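Local coordinates for mnemiopsin 1 (Mnemiopsis leidyi, PDB 5VP3), which is a light-sensitive, Ca(2+)-regulated ctenophore photoprotein of the EF-hand family, which probably emits light when calcium fills its metal-binding loops, at residues K88-D91 with G95-R98; E147-M152 with V157-A162; T164-A169 with G175-P180. One frame throughout, in Å; residues are numbered along the deposited sequence. Where two conformers were deposited one is given.

Contact 1 of 3, residues K88-D91 with G95-R98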
ATOM      1  N   LYS A  88       3.536   7.042   3.765  1.00 25.10           N
ATOM      2  CA  LYS A  88       2.118   7.374   3.894  1.00 23.20           C
ATOM      3  C   LYS A  88       1.813   8.171   5.144  1.00 29.22           C
ATOM      4  O   LYS A  88       0.645   8.427   5.396  1.00 22.45           O
ATOM      5  CB  LYS A  88       1.246   6.110   3.952  1.00 30.87           C
ATOM      6  CG  LYS A  88       1.044   5.349   2.621  1.00 28.60           C
ATOM      7  CD  LYS A  88      -0.147   5.827   1.863  1.00 43.91           C
ATOM      8  CE  LYS A  88      -0.850   4.674   1.155  1.00 42.27           C
ATOM      9  NZ  LYS A  88      -1.574   5.158  -0.032  1.00 46.94           N
ATOM     10  N   GLY A  89       2.812   8.533   5.943  1.00 29.78           N
ATOM     11  CA  GLY A  89       2.609   9.399   7.095  1.00 27.96           C
ATOM     12  C   GLY A  89       2.583   8.712   8.441  1.00 35.28           C
ATOM     13  O   GLY A  89       2.445   9.402   9.455  1.00 26.86           O
ATOM     14  N   VAL A  90       2.718   7.387   8.495  1.00 26.33           N
ATOM     15  CA  VAL A  90       2.705   6.686   9.775  1.00 27.46           C
ATOM     16  C   VAL A  90       4.073   6.821  10.410  1.00 31.89           C
ATOM     17  O   VAL A  90       4.989   6.037  10.132  1.00 30.06           O
ATOM     18  CB  VAL A  90       2.307   5.210   9.624  1.00 25.02           C
ATOM     19  CG1 VAL A  90       2.136   4.551  10.990  1.00 28.23           C
ATOM     20  CG2 VAL A  90       1.009   5.119   8.857  1.00 31.60           C
ATOM     21  N   ASP A  91       4.231   7.843  11.229  1.00 30.41           N
ATOM     22  CA  ASP A  91       5.451   7.988  12.012  1.00 29.16           C
ATOM     23  C   ASP A  91       5.649   6.780  12.924  1.00 26.12           C
ATOM     24  O   ASP A  91       4.702   6.353  13.594  1.00 33.78           O
ATOM     25  CB  ASP A  91       5.373   9.254  12.848  1.00 32.69           C
ATOM     26  CG  ASP A  91       6.708   9.648  13.369  1.00 40.61           C
ATOM     27  OD1 ASP A  91       7.491  10.164  12.545  1.00 38.49           O
ATOM     28  OD2 ASP A  91       6.980   9.382  14.566  1.00 40.57           O
ATOM     29  N   GLY A  95       2.722   7.630  15.142  1.00 36.24           N
ATOM     30  CA  GLY A  95       1.577   7.141  14.408  1.00 29.42           C
ATOM     31  C   GLY A  95       1.032   8.243  13.519  1.00 30.44           C
ATOM     32  O   GLY A  95       1.737   9.172  13.127  1.00 35.93           O
ATOM     33  N   LEU A  96      -0.254   8.145  13.218  1.00 29.48           N
ATOM     34  CA  LEU A  96      -0.921   9.095  12.336  1.00 27.47           C
ATOM     35  C   LEU A  96      -2.397   9.186  12.715  1.00 32.89           C
ATOM     36  O   LEU A  96      -3.057   8.161  12.910  1.00 35.73           O
ATOM     37  CB  LEU A  96      -0.727   8.653  10.875  1.00 33.16           C
ATOM     38  CG  LEU A  96      -1.411   9.397   9.717  1.00 28.34           C
ATOM     39  CD1 LEU A  96      -0.945  10.823   9.646  1.00 29.75           C
ATOM     40  CD2 LEU A  96      -1.148   8.653   8.407  1.00 32.01           C
ATOM     41  N   LYS A  97      -2.910  10.410  12.838  1.00 30.44           N
ATOM     42  CA  LYS A  97      -4.283  10.632  13.288  1.00 35.40           C
ATOM     43  C   LYS A  97      -5.274  10.528  12.138  1.00 25.69           C
ATOM     44  O   LYS A  97      -4.978  10.902  11.005  1.00 31.10           O
ATOM     45  CB  LYS A  97      -4.439  12.020  13.929  1.00 47.73           C
ATOM     46  CG  LYS A  97      -3.847  12.216  15.329  1.00 45.97           C
ATOM     47  CD  LYS A  97      -3.817  13.720  15.688  1.00 60.09           C
ATOM     48  CE  LYS A  97      -2.440  14.353  15.406  1.00 78.54           C
ATOM     49  NZ  LYS A  97      -2.442  15.855  15.268  1.00 75.87           N
ATOM     50  N   ARG A  98      -6.473  10.039  12.450  1.00 33.48           N
ATOM     51  CA  ARG A  98      -7.515   9.878  11.436  1.00 32.47           C
ATOM     52  C   ARG A  98      -7.698  11.148  10.616  1.00 36.25           C
ATOM     53  O   ARG A  98      -7.851  11.094   9.388  1.00 34.18           O
ATOM     54  CB  ARG A  98      -8.823   9.488  12.128  1.00 36.13           C
ATOM     55  CG  ARG A  98      -9.861   8.793  11.263  1.00 31.80           C
ATOM     56  CD  ARG A  98     -10.940   8.183  12.142  1.00 34.43           C
ATOM     57  NE  ARG A  98     -11.877   7.382  11.376  1.00 26.45           N
ATOM     58  CZ  ARG A  98     -12.792   7.901  10.568  1.00 33.69           C
ATOM     59  NH1 ARG A  98     -12.889   9.227  10.430  1.00 39.44           N
ATOM     60  NH2 ARG A  98     -13.591   7.096   9.882  1.00 41.40           N
TER
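D91 and G95 face each other as a single antiparallel bridge of the hydrogen-bonded kind, their CA atoms 4.6 Å apart. Its two bonds are unequal. G95 N reaches D91 O at 2.8 Å, with the donor tilted 31° from the carbonyl plane, whereas D91 N to G95 O is long at 3.4 Å and weak. The first segment enters the turn from helix 71-87, which ends in a Schellman motif at G89; with its positive phi, a CB there would press on K88 O as well as crowd L96 CD2. The positive phi of G95 likewise favours glycine. L96 carries the side-chain contact: its CG stands anti to the backbone N (chi1 175°), sending the fork back along the 88-90 backbone. CD2 comes to 3.5 Å from K88 O, CD1 to 3.7 Å from G89 O, and CB to 3.6 Å from G89 O. Only a loose apolar touch follows with the valine, V90 CG2 to L96 CD2 at 4.2 Å, the two side chains nearly perpendicular. The carboxylate of D91 turns back into the connecting loop, its OD2 accepting from the backbone N of both V93 and N94, while K88 NZ leaves the contact for N105 and W190 O. L96 also packs on W101 and A104 of helix 101-117. Within this helix-loop-helix, strand 96-97 pairs with strand 50-51 through L96 and M51, consistent with the partner loop of an EF-hand pair, set beside the cadmium-binding loop of D44 to E55.

Contact 2 of 3, residues E147-M152 with V157-A162. With CD (cadmium ion), chain C.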
ATOM      1  N   GLU A 147      -2.899 -18.082  -4.928  1.00 32.45           N
ATOM      2  CA  GLU A 147      -1.953 -17.246  -4.196  1.00 27.74           C
ATOM      3  C   GLU A 147      -2.531 -15.870  -3.905  1.00 30.79           C
ATOM      4  O   GLU A 147      -2.279 -15.317  -2.826  1.00 28.64           O
ATOM      5  CB  GLU A 147      -0.623 -17.204  -4.956  1.00 28.45           C
ATOM      6  CG  GLU A 147       0.073 -18.574  -4.860  1.00 23.07           C
ATOM      7  CD  GLU A 147       1.308 -18.730  -5.749  1.00 31.37           C
ATOM      8  OE1 GLU A 147       2.145 -19.605  -5.487  1.00 29.05           O
ATOM      9  OE2 GLU A 147       1.452 -18.007  -6.734  1.00 27.39           O
ATOM     10  N   LEU A 148      -3.357 -15.315  -4.801  1.00 27.35           N
ATOM     11  CA  LEU A 148      -3.893 -13.979  -4.521  1.00 27.07           C
ATOM     12  C   LEU A 148      -5.029 -14.044  -3.504  1.00 26.07           C
ATOM     13  O   LEU A 148      -5.169 -13.142  -2.670  1.00 32.53           O
ATOM     14  CB  LEU A 148      -4.383 -13.290  -5.795  1.00 26.36           C
ATOM     15  CG  LEU A 148      -4.891 -11.864  -5.585  1.00 30.96           C
ATOM     16  CD1 LEU A 148      -3.710 -10.908  -5.216  1.00 36.08           C
ATOM     17  CD2 LEU A 148      -5.656 -11.363  -6.803  1.00 36.79           C
ATOM     18  N   LYS A 149      -5.839 -15.104  -3.565  1.00 30.97           N
ATOM     19  CA  LYS A 149      -6.874 -15.333  -2.564  1.00 36.11           C
ATOM     20  C   LYS A 149      -6.274 -15.388  -1.158  1.00 26.34           C
ATOM     21  O   LYS A 149      -6.848 -14.856  -0.201  1.00 37.23           O
ATOM     22  CB  LYS A 149      -7.624 -16.640  -2.871  1.00 37.30           C
ATOM     23  CG  LYS A 149      -8.620 -16.583  -4.051  1.00 42.97           C
ATOM     24  CD  LYS A 149      -9.003 -18.002  -4.538  1.00 46.59           C
ATOM     25  CE  LYS A 149     -10.143 -18.627  -3.739  1.00 48.58           C
ATOM     26  NZ  LYS A 149     -10.410 -20.019  -4.192  1.00 59.69           N
ATOM     27  N   THR A 150      -5.157 -16.081  -0.999  1.00 32.24           N
ATOM     28  CA  THR A 150      -4.520 -16.096   0.305  1.00 34.74           C
ATOM     29  C   THR A 150      -4.290 -14.686   0.791  1.00 31.42           C
ATOM     30  O   THR A 150      -4.569 -14.375   1.951  1.00 36.46           O
ATOM     31  CB  THR A 150      -3.234 -16.880   0.222  1.00 34.29           C
ATOM     32  OG1 THR A 150      -3.578 -18.207  -0.199  1.00 31.91           O
ATOM     33  CG2 THR A 150      -2.541 -16.916   1.566  1.00 34.03           C
ATOM     34  N   MET A 151      -3.840 -13.797  -0.101  1.00 36.83           N
ATOM     35  CA  MET A 151      -3.641 -12.411   0.297  1.00 33.52           C
ATOM     36  C   MET A 151      -4.946 -11.761   0.727  1.00 36.79           C
ATOM     37  O   MET A 151      -4.962 -10.905   1.628  1.00 34.55           O
ATOM     38  CB  MET A 151      -3.024 -11.602  -0.842  1.00 38.36           C
ATOM     39  CG  MET A 151      -2.583 -10.222  -0.360  1.00 36.25           C
ATOM     40  SD  MET A 151      -2.010  -9.052  -1.619  1.00 38.85           S
ATOM     41  CE  MET A 151      -3.534  -8.375  -2.194  1.00 46.83           C
ATOM     42  N   MET A 152      -6.037 -12.082   0.039  1.00 38.31           N
ATOM     43  CA  MET A 152      -7.330 -11.542   0.432  1.00 35.58           C
ATOM     44  C   MET A 152      -7.704 -12.016   1.832  1.00 32.59           C
ATOM     45  O   MET A 152      -8.164 -11.235   2.669  1.00 37.52           O
ATOM     46  CB  MET A 152      -8.399 -11.969  -0.569  1.00 45.58           C
ATOM     47  CG  MET A 152      -8.132 -11.525  -2.005  1.00 38.75           C
ATOM     48  SD  MET A 152      -7.964  -9.741  -1.985  1.00 45.98           S
ATOM     49  CE  MET A 152      -7.385  -9.351  -3.631  1.00 65.49           C
ATOM     50  N   VAL A 157     -10.365  -9.483   3.246  1.00 50.01           N
ATOM     51  CA  VAL A 157     -11.154  -9.228   2.043  1.00 51.44           C
ATOM     52  C   VAL A 157     -11.768 -10.571   1.670  1.00 57.24           C
ATOM     53  O   VAL A 157     -11.107 -11.613   1.831  1.00 47.74           O
ATOM     54  CB  VAL A 157     -10.300  -8.651   0.901  1.00 56.36           C
ATOM     55  CG1 VAL A 157     -11.154  -8.350  -0.308  1.00 63.22           C
ATOM     56  CG2 VAL A 157      -9.566  -7.393   1.358  1.00 42.29           C
ATOM     57  N   PRO A 158     -13.023 -10.609   1.213  1.00 61.17           N
ATOM     58  CA  PRO A 158     -13.627 -11.891   0.825  1.00 54.19           C
ATOM     59  C   PRO A 158     -12.882 -12.492  -0.356  1.00 51.79           C
ATOM     60  O   PRO A 158     -12.573 -11.800  -1.328  1.00 53.39           O
ATOM     61  CB  PRO A 158     -15.063 -11.511   0.448  1.00 57.23           C
ATOM     62  CG  PRO A 158     -15.255 -10.125   0.962  1.00 56.53           C
ATOM     63  CD  PRO A 158     -13.927  -9.483   0.950  1.00 63.61           C
ATOM     64  N   GLN A 159     -12.612 -13.798  -0.272  1.00 46.88           N
ATOM     65  CA  GLN A 159     -11.715 -14.437  -1.227  1.00 50.51           C
ATOM     66  C   GLN A 159     -12.236 -14.346  -2.660  1.00 59.45           C
ATOM     67  O   GLN A 159     -11.458 -14.532  -3.602  1.00 64.83           O
ATOM     68  CB  GLN A 159     -11.482 -15.894  -0.819  1.00 46.63           C
ATOM     69  CG  GLN A 159     -10.763 -16.001   0.505  1.00 52.35           C
ATOM     70  CD  GLN A 159     -10.120 -17.355   0.770  1.00 57.83           C
ATOM     71  OE1 GLN A 159      -9.827 -18.119  -0.150  1.00 55.47           O
ATOM     72  NE2 GLN A 159      -9.887 -17.653   2.045  1.00 66.24           N
ATOM     73  N   GLU A 160     -13.524 -14.041  -2.845  1.00 62.00           N
ATOM     74  CA  GLU A 160     -14.086 -13.833  -4.176  1.00 60.26           C
ATOM     75  C   GLU A 160     -13.695 -12.493  -4.800  1.00 59.74           C
ATOM     76  O   GLU A 160     -13.811 -12.339  -6.022  1.00 58.70           O
ATOM     77  CB  GLU A 160     -15.622 -13.953  -4.123  1.00 79.33           C
ATOM     78  CG  GLU A 160     -16.337 -13.051  -3.094  1.00 90.12           C
ATOM     79  CD  GLU A 160     -17.798 -13.456  -2.844  1.00102.73           C
ATOM     80  OE1 GLU A 160     -18.491 -13.868  -3.806  1.00102.04           O
ATOM     81  OE2 GLU A 160     -18.248 -13.367  -1.675  1.00 91.99           O
ATOM     82  N   ALA A 161     -13.255 -11.507  -4.014  1.00 47.02           N
ATOM     83  CA  ALA A 161     -12.706 -10.310  -4.639  1.00 41.36           C
ATOM     84  C   ALA A 161     -11.487 -10.652  -5.500  1.00 62.75           C
ATOM     85  O   ALA A 161     -11.210  -9.963  -6.487  1.00 63.00           O
ATOM     86  CB  ALA A 161     -12.332  -9.276  -3.582  1.00 57.05           C
ATOM     87  N   ALA A 162     -10.766 -11.725  -5.158  1.00 49.29           N
ATOM     88  CA  ALA A 162      -9.549 -12.062  -5.887  1.00 55.57           C
ATOM     89  C   ALA A 162      -9.839 -12.299  -7.365  1.00 55.06           C
ATOM     90  O   ALA A 162      -9.125 -11.786  -8.237  1.00 51.27           O
ATOM     91  CB  ALA A 162      -8.884 -13.292  -5.264  1.00 45.86           C
TER
HETATM   92 CD    CD C 302       3.182 -19.052  -7.631  1.00 28.54          CD
HETATM   93  O   HOH W   1       1.422 -20.291  -9.264  1.00 25.09           O
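M152 and V157 close the short connection between two helices, their CA atoms 4.8 Å apart, with V157 N bonded to M152 O at 2.9 Å and an N-H...O angle of 157°. The join links consecutive EF-hands: helix 145-154 leaves one metal loop and helix 161-169 leads into the next, with a type I turn from P158 to A161 in between. M152 fills the angle between the two segments. Its chain bends at chi2 (-57°), which brings the sulfur alongside V157, SD to CG1 3.9 Å, while CG lies against the methyl of A162. Beyond the sulfur, CE leads on toward F165 of the second helix. An alanine in place of M152 would probably open a gap between V157, A162 and F165, leaving V157 CG1 without its sulfur neighbour. A162 CB sits between the side chains of M152 and K149, meeting K149 CG at 3.5 Å, and L148 CD2 touches it more loosely. K149 and Q159 lie nearly square to one another near the surface; K149 CE passes 3.6 Å from Q159 OE1, but the ammonium is claimed elsewhere, by a salt bridge to E146 and a hydrogen bond to Y163 OH. L148 also leans on F166 and on L185 of helix 179-190. At the start of the first segment E147, the twelfth and last residue of its EF-hand loop, takes no part in the join and binds cadmium, which D136, D140, the backbone O of T142 and a water also bind. Its extended side chain grips the ion with both carboxylate oxygens, OE1 at 2.4 Å and OE2 at 2.2 Å.

Contact 3 of 3, residues T164-A169 with G175-P180. With CD (cadmium ion), chain D.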
ATOM      1  N   THR A 164     -12.033 -11.149  -9.330  1.00 43.82           N
ATOM      2  CA  THR A 164     -12.262  -9.889 -10.037  1.00 48.31           C
ATOM      3  C   THR A 164     -10.952  -9.176 -10.340  1.00 50.47           C
ATOM      4  O   THR A 164     -10.673  -8.817 -11.492  1.00 57.80           O
ATOM      5  CB  THR A 164     -13.163  -8.977  -9.192  1.00 55.58           C
ATOM      6  OG1 THR A 164     -14.281  -9.726  -8.689  1.00 63.99           O
ATOM      7  CG2 THR A 164     -13.657  -7.779  -9.998  1.00 49.13           C
ATOM      8  N   PHE A 165     -10.162  -8.907  -9.295  1.00 49.22           N
ATOM      9  CA  PHE A 165      -8.899  -8.194  -9.463  1.00 46.58           C
ATOM     10  C   PHE A 165      -7.991  -8.929 -10.426  1.00 40.33           C
ATOM     11  O   PHE A 165      -7.356  -8.322 -11.291  1.00 40.10           O
ATOM     12  CB  PHE A 165      -8.176  -8.069  -8.132  1.00 53.90           C
ATOM     13  CG  PHE A 165      -8.789  -7.102  -7.184  1.00 69.57           C
ATOM     14  CD1 PHE A 165      -8.666  -5.728  -7.387  1.00 71.18           C
ATOM     15  CD2 PHE A 165      -9.441  -7.559  -6.048  1.00 75.99           C
ATOM     16  CE1 PHE A 165      -9.212  -4.824  -6.490  1.00 68.00           C
ATOM     17  CE2 PHE A 165      -9.989  -6.666  -5.146  1.00 87.06           C
ATOM     18  CZ  PHE A 165      -9.871  -5.288  -5.370  1.00 79.57           C
ATOM     19  N   PHE A 166      -7.911 -10.244 -10.270  1.00 38.46           N
ATOM     20  CA  PHE A 166      -7.018 -11.045 -11.083  1.00 37.35           C
ATOM     21  C   PHE A 166      -7.380 -10.909 -12.549  1.00 34.65           C
ATOM     22  O   PHE A 166      -6.548 -10.539 -13.378  1.00 42.98           O
ATOM     23  CB  PHE A 166      -7.101 -12.494 -10.637  1.00 38.27           C
ATOM     24  CG  PHE A 166      -5.926 -13.307 -11.025  1.00 34.79           C
ATOM     25  CD1 PHE A 166      -5.766 -13.735 -12.321  1.00 29.80           C
ATOM     26  CD2 PHE A 166      -4.972 -13.634 -10.092  1.00 23.43           C
ATOM     27  CE1 PHE A 166      -4.673 -14.500 -12.690  1.00 30.03           C
ATOM     28  CE2 PHE A 166      -3.881 -14.394 -10.447  1.00 31.85           C
ATOM     29  CZ  PHE A 166      -3.730 -14.827 -11.762  1.00 30.37           C
ATOM     30  N   GLN A 167      -8.635 -11.208 -12.888  1.00 41.77           N
ATOM     31  CA  GLN A 167      -9.101 -10.997 -14.255  1.00 50.07           C
ATOM     32  C   GLN A 167      -8.694  -9.624 -14.774  1.00 44.45           C
ATOM     33  O   GLN A 167      -8.302  -9.484 -15.936  1.00 42.73           O
ATOM     34  CB  GLN A 167     -10.619 -11.153 -14.320  1.00 45.83           C
ATOM     35  CG  GLN A 167     -11.201 -11.046 -15.727  1.00 62.98           C
ATOM     36  CD  GLN A 167     -11.660 -12.394 -16.276  1.00 84.57           C
ATOM     37  OE1 GLN A 167     -12.206 -13.219 -15.533  1.00 82.35           O
ATOM     38  NE2 GLN A 167     -11.441 -12.625 -17.583  1.00 76.98           N
ATOM     39  N   LYS A 168      -8.786  -8.593 -13.943  1.00 42.69           N
ATOM     40  CA  LYS A 168      -8.544  -7.271 -14.487  1.00 34.25           C
ATOM     41  C   LYS A 168      -7.070  -7.001 -14.674  1.00 41.65           C
ATOM     42  O   LYS A 168      -6.699  -6.215 -15.554  1.00 48.59           O
ATOM     43  CB  LYS A 168      -9.187  -6.203 -13.609  1.00 57.24           C
ATOM     44  CG  LYS A 168     -10.524  -5.741 -14.181  1.00 66.44           C
ATOM     45  CD  LYS A 168     -11.221  -4.680 -13.340  1.00 81.76           C
ATOM     46  CE  LYS A 168     -12.019  -5.294 -12.186  1.00 85.83           C
ATOM     47  NZ  LYS A 168     -13.169  -4.421 -11.776  1.00 78.69           N
ATOM     48  N   ALA A 169      -6.208  -7.648 -13.895  1.00 33.39           N
ATOM     49  CA  ALA A 169      -4.787  -7.359 -13.993  1.00 38.76           C
ATOM     50  C   ALA A 169      -4.031  -8.335 -14.892  1.00 28.56           C
ATOM     51  O   ALA A 169      -2.944  -8.000 -15.377  1.00 29.36           O
ATOM     52  CB  ALA A 169      -4.178  -7.353 -12.597  1.00 30.38           C
ATOM     53  N   GLY A 175      -3.065 -16.670 -16.952  1.00 32.20           N
ATOM     54  CA  GLY A 175      -3.514 -17.301 -15.723  1.00 29.50           C
ATOM     55  C   GLY A 175      -2.617 -17.044 -14.526  1.00 31.07           C
ATOM     56  O   GLY A 175      -2.838 -17.645 -13.478  1.00 29.76           O
ATOM     57  N   LYS A 176      -1.617 -16.159 -14.650  1.00 24.98           N
ATOM     58  CA  LYS A 176      -0.751 -15.742 -13.553  1.00 27.56           C
ATOM     59  C   LYS A 176      -0.621 -14.220 -13.584  1.00 29.91           C
ATOM     60  O   LYS A 176      -0.685 -13.602 -14.650  1.00 29.62           O
ATOM     61  CB  LYS A 176       0.662 -16.350 -13.660  1.00 28.97           C
ATOM     62  CG  LYS A 176       0.729 -17.824 -14.073  1.00 29.78           C
ATOM     63  CD  LYS A 176       0.557 -18.748 -12.884  1.00 29.11           C
ATOM     64  CE  LYS A 176       1.081 -20.126 -13.189  1.00 28.58           C
ATOM     65  NZ  LYS A 176       2.552 -20.167 -13.368  1.00 34.15           N
ATOM     66  N   LEU A 177      -0.403 -13.620 -12.413  1.00 35.46           N
ATOM     67  CA  LEU A 177       0.052 -12.229 -12.336  1.00 30.49           C
ATOM     68  C   LEU A 177       1.571 -12.221 -12.332  1.00 26.60           C
ATOM     69  O   LEU A 177       2.191 -12.683 -11.376  1.00 26.67           O
ATOM     70  CB  LEU A 177      -0.480 -11.537 -11.098  1.00 26.90           C
ATOM     71  CG  LEU A 177      -1.972 -11.450 -10.979  1.00 22.60           C
ATOM     72  CD1 LEU A 177      -2.320 -10.752  -9.647  1.00 23.66           C
ATOM     73  CD2 LEU A 177      -2.563 -10.714 -12.147  1.00 26.52           C
ATOM     74  N   GLU A 178       2.163 -11.759 -13.430  1.00 20.99           N
ATOM     75  CA  GLU A 178       3.586 -11.465 -13.457  1.00 29.41           C
ATOM     76  C   GLU A 178       3.829 -10.141 -12.711  1.00 22.72           C
ATOM     77  O   GLU A 178       2.889  -9.414 -12.386  1.00 26.14           O
ATOM     78  CB  GLU A 178       4.061 -11.427 -14.912  1.00 28.47           C
ATOM     79  CG  GLU A 178       3.966 -12.800 -15.629  1.00 30.72           C
ATOM     80  CD  GLU A 178       2.571 -13.233 -16.076  1.00 38.65           C
ATOM     81  OE1 GLU A 178       1.690 -12.370 -16.355  1.00 25.87           O
ATOM     82  OE2 GLU A 178       2.360 -14.477 -16.139  1.00 31.18           O
ATOM     83  N   ARG A 179       5.102  -9.817 -12.464  0.51 24.85           N
ATOM     84  CA  ARG A 179       5.412  -8.728 -11.535  0.51 23.37           C
ATOM     85  C   ARG A 179       4.812  -7.384 -11.945  0.51 27.40           C
ATOM     86  O   ARG A 179       4.354  -6.654 -11.050  0.51 30.76           O
ATOM     87  CB  ARG A 179       6.935  -8.630 -11.333  0.51 29.51           C
ATOM     88  CG  ARG A 179       7.512  -9.788 -10.490  0.51 32.58           C
ATOM     89  CD  ARG A 179       9.036  -9.717 -10.228  0.51 29.36           C
ATOM     90  NE  ARG A 179       9.475 -10.848  -9.402  0.51 29.86           N
ATOM     91  CZ  ARG A 179       9.833 -12.048  -9.879  0.51 34.83           C
ATOM     92  NH1 ARG A 179       9.833 -12.285 -11.183  0.51 31.14           N
ATOM     93  NH2 ARG A 179      10.185 -13.029  -9.049  0.51 35.05           N
ATOM     94  N   PRO A 180       4.767  -7.001 -13.228  1.00 28.27           N
ATOM     95  CA  PRO A 180       4.103  -5.733 -13.596  1.00 21.70           C
ATOM     96  C   PRO A 180       2.609  -5.757 -13.411  1.00 23.34           C
ATOM     97  O   PRO A 180       1.977  -4.707 -13.237  1.00 30.79           O
ATOM     98  CB  PRO A 180       4.475  -5.553 -15.077  1.00 32.99           C
ATOM     99  CG  PRO A 180       5.670  -6.455 -15.302  1.00 31.19           C
ATOM    100  CD  PRO A 180       5.459  -7.618 -14.373  1.00 34.54           C
TER
HETATM  101 CD    CD D 303      -0.445 -12.410 -16.700  1.00 26.20          CD
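E178 OE1 binds a cadmium ion at 2.2 Å, and the backbone K176 O holds the same ion at 2.4 Å, close to where K176 and L177 meet the ring of F166. Only one carboxylate oxygen of E178 binds, for OE2 stays 3.5 Å from the metal; the bend at chi2 (77°) folds the acid back to the ion. D170, T174 and E181 complete the site. E178 is also the N-cap residue of helix 179-190. With its helix-loop-helix course the segment pair belongs to the last EF-hand, whose entering helix, 161-169, supplies F166 and A169. L177, the eighth residue of this twelve-residue loop, pairs its backbone with V143, the equivalent position of the preceding loop, as is usual where two EF-hands couple. The end of its side chain reaches the entering helix. L177 CG sits over one face of the F166 ring, 3.9 Å from the centroid and 25° off the normal, a CH-pi contact offset toward the rim where CE2 comes to 3.5 Å. The ring and the leucine run antiparallel alongside one another. F166 has CG anti to the backbone N (chi1 -159°), and this carries the ring across to the loop. The far edge of the ring meets backbone: K176 CA lies 3.6 Å from CZ, near the ring plane, and G175 O approaches CZ obliquely at 3.4 Å. The second methyl of L177, CD2, rests against A169 CB at 3.8 Å, while L182 and L185 of helix 179-190 also pack on L177. K176 NZ leaves toward the neighbouring loop, forming a salt bridge with D140 and a hydrogen bond with T142 OG1.

The three contacts follow one another in series along the chain. Contact 1 lies on the opposite side of the chain's centre from the other two, with its own centre about 26 Å from that of contact 2 and about 30 Å from that of contact 3. Contacts 2 and 3, with centres about 12 Å apart, both use helix 161-169 and fall within one EF-hand pair; they touch directly, M152 CE reaching F165 CD2 at 3.6 Å. Contact 1 pairs with the first metal loop through strand 50-51, consistent with paired loops in each half of the molecule. In the second half, the two cadmium-binding loops pair through L177 and V143.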